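Side-chain contact in S-adenosyl-L-methionine methyl transferase (Ruegeria pomeroyi DSS-3, PDB 3IHT), which binds S-adenosylmethionine and, judging by its family, probably transfers the methyl group of this cofactor to an acceptor substrate: residues E12-R15 with L16-F19. Residues are numbered along the deposited sequence; the frame is centred on the assembly and turned at random.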
loop_
_atom_site.group_PDB
_atom_site.type_symbol
_atom_site.label_atom_id
_atom_site.label_comp_id
_atom_site.label_asym_id
_atom_site.label_seq_id
_atom_site.Cartn_x
_atom_site.Cartn_y
_atom_site.Cartn_z
ATOM N N GLU A 12 -16.441 -7.215 -7.679
ATOM C CA GLU A 12 -15.834 -7.415 -6.328
ATOM C C GLU A 12 -14.336 -7.098 -6.354
ATOM O O GLU A 12 -13.618 -7.462 -7.299
ATOM C CB GLU A 12 -16.036 -8.850 -5.851
ATOM C CG GLU A 12 -15.483 -9.117 -4.451
ATOM C CD GLU A 12 -15.724 -10.546 -3.991
ATOM O OE1 GLU A 12 -16.832 -11.080 -4.228
ATOM O OE2 GLU A 12 -14.801 -11.140 -3.391
ATOM N N GLN A 13 -13.877 -6.413 -5.313
ATOM C CA GLN A 13 -12.480 -6.027 -5.210
ATOM C C GLN A 13 -11.887 -6.453 -3.882
ATOM O O GLN A 13 -12.541 -6.377 -2.841
ATOM C CB GLN A 13 -12.330 -4.526 -5.364
ATOM C CG GLN A 13 -12.317 -4.098 -6.811
ATOM C CD GLN A 13 -11.787 -2.717 -6.964
ATOM O OE1 GLN A 13 -10.804 -2.487 -7.674
ATOM N NE2 GLN A 13 -12.413 -1.779 -6.268
ATOM N N SER A 14 -10.625 -6.851 -3.938
ATOM C CA SER A 14 -9.894 -7.275 -2.763
ATOM C C SER A 14 -9.360 -6.048 -2.099
ATOM O O SER A 14 -9.438 -4.942 -2.659
ATOM C CB SER A 14 -8.747 -8.208 -3.180
ATOM O OG SER A 14 -7.623 -7.480 -3.635
ATOM N N ARG A 15 -8.783 -6.234 -0.912
ATOM C CA ARG A 15 -8.120 -5.164 -0.211
ATOM C C ARG A 15 -6.836 -4.730 -0.933
ATOM O O ARG A 15 -6.401 -3.584 -0.796
ATOM C CB ARG A 15 -7.800 -5.575 1.231
ATOM C CG ARG A 15 -9.049 -5.913 2.057
ATOM C CD ARG A 15 -8.693 -6.248 3.508
ATOM N NE ARG A 15 -7.883 -5.180 4.090
ATOM C CZ ARG A 15 -6.712 -5.324 4.723
ATOM N NH1 ARG A 15 -6.166 -6.528 4.946
ATOM N NH2 ARG A 15 -6.090 -4.233 5.176
ATOM N N LEU A 16 -6.242 -5.648 -1.685
ATOM C CA LEU A 16 -5.086 -5.330 -2.511
ATOM C C LEU A 16 -5.523 -4.410 -3.682
ATOM O O LEU A 16 -4.873 -3.405 -3.966
ATOM C CB LEU A 16 -4.441 -6.594 -3.056
ATOM C CG LEU A 16 -3.182 -6.397 -3.908
ATOM C CD1 LEU A 16 -2.124 -5.601 -3.187
ATOM C CD2 LEU A 16 -2.641 -7.762 -4.385
ATOM N N ASP A 17 -6.608 -4.774 -4.346
ATOM C CA ASP A 17 -7.112 -3.941 -5.464
ATOM C C ASP A 17 -7.423 -2.520 -4.956
ATOM O O ASP A 17 -7.030 -1.538 -5.565
ATOM C CB ASP A 17 -8.385 -4.520 -6.092
ATOM C CG ASP A 17 -8.193 -5.847 -6.786
ATOM O OD1 ASP A 17 -7.232 -6.065 -7.563
ATOM O OD2 ASP A 17 -9.088 -6.707 -6.616
ATOM N N LEU A 18 -8.093 -2.410 -3.814
ATOM C CA LEU A 18 -8.443 -1.101 -3.217
ATOM C C LEU A 18 -7.251 -0.267 -2.833
ATOM O O LEU A 18 -7.247 0.956 -3.010
ATOM C CB LEU A 18 -9.345 -1.304 -1.981
ATOM C CG LEU A 18 -10.734 -1.822 -2.314
ATOM C CD1 LEU A 18 -11.497 -2.332 -1.048
ATOM C CD2 LEU A 18 -11.531 -0.720 -3.035
ATOM N N PHE A 19 -6.220 -0.916 -2.291
ATOM C CA PHE A 19 -5.023 -0.196 -1.861
ATOM C C PHE A 19 -4.257 0.337 -3.066
ATOM O O PHE A 19 -3.793 1.464 -3.051
ATOM C CB PHE A 19 -4.166 -1.143 -0.981
ATOM C CG PHE A 19 -2.912 -0.553 -0.476
ATOM C CD1 PHE A 19 -2.923 0.583 0.335
ATOM C CD2 PHE A 19 -1.695 -1.155 -0.772
ATOM C CE1 PHE A 19 -1.727 1.111 0.809
ATOM C CE2 PHE A 19 -0.498 -0.640 -0.299
ATOM C CZ PHE A 19 -0.504 0.493 0.490
#
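Asp-17 and Ser-14 close a capping box at the N-terminus of helix 15-36, each side chain bonding to the other residue's backbone N-H. Asp-17 CB lies 3.6 Å from Ser-14 O, with CB and CG of Gln-13 alongside. With CG next to its own backbone N and anti to the carbonyl carbon (chi1 -66°), the carboxylate turns back toward the start of the helix, and Asp-17 CG comes 3.6 Å from Ser-14 OG. OD2 takes the Ser-14 N-H in a nearly straight bond, 3.1 Å from Ser-14 N to Asp-17 OD2; the oxygen is met on its anti side, 24° out of the carboxylate plane. The return half of the box is Ser-14 OG, which accepts from Asp-17 N at 3.0 Å (166°) and, weakly, from Leu-16 N. Two groups of the second subunit join in, Arg-27 as a salt bridge to Asp-17 OD1 and His-57 as a hydrogen bond to Ser-14 OG. Replacing Asp-17 with an alanine removes the carboxylate, which would probably leave Ser-14 N and that arginine without their mate and the residues before the helix freer to shift. Leu-18 N reaches Ser-14 O at 3.1 Å. This first turn meets two helices of the second subunit: its helix 15-36, where Phe-19 packs on Phe-19 of that subunit, and its helix 53-61, whose Arg-53 makes a cation-pi contact with the same ring.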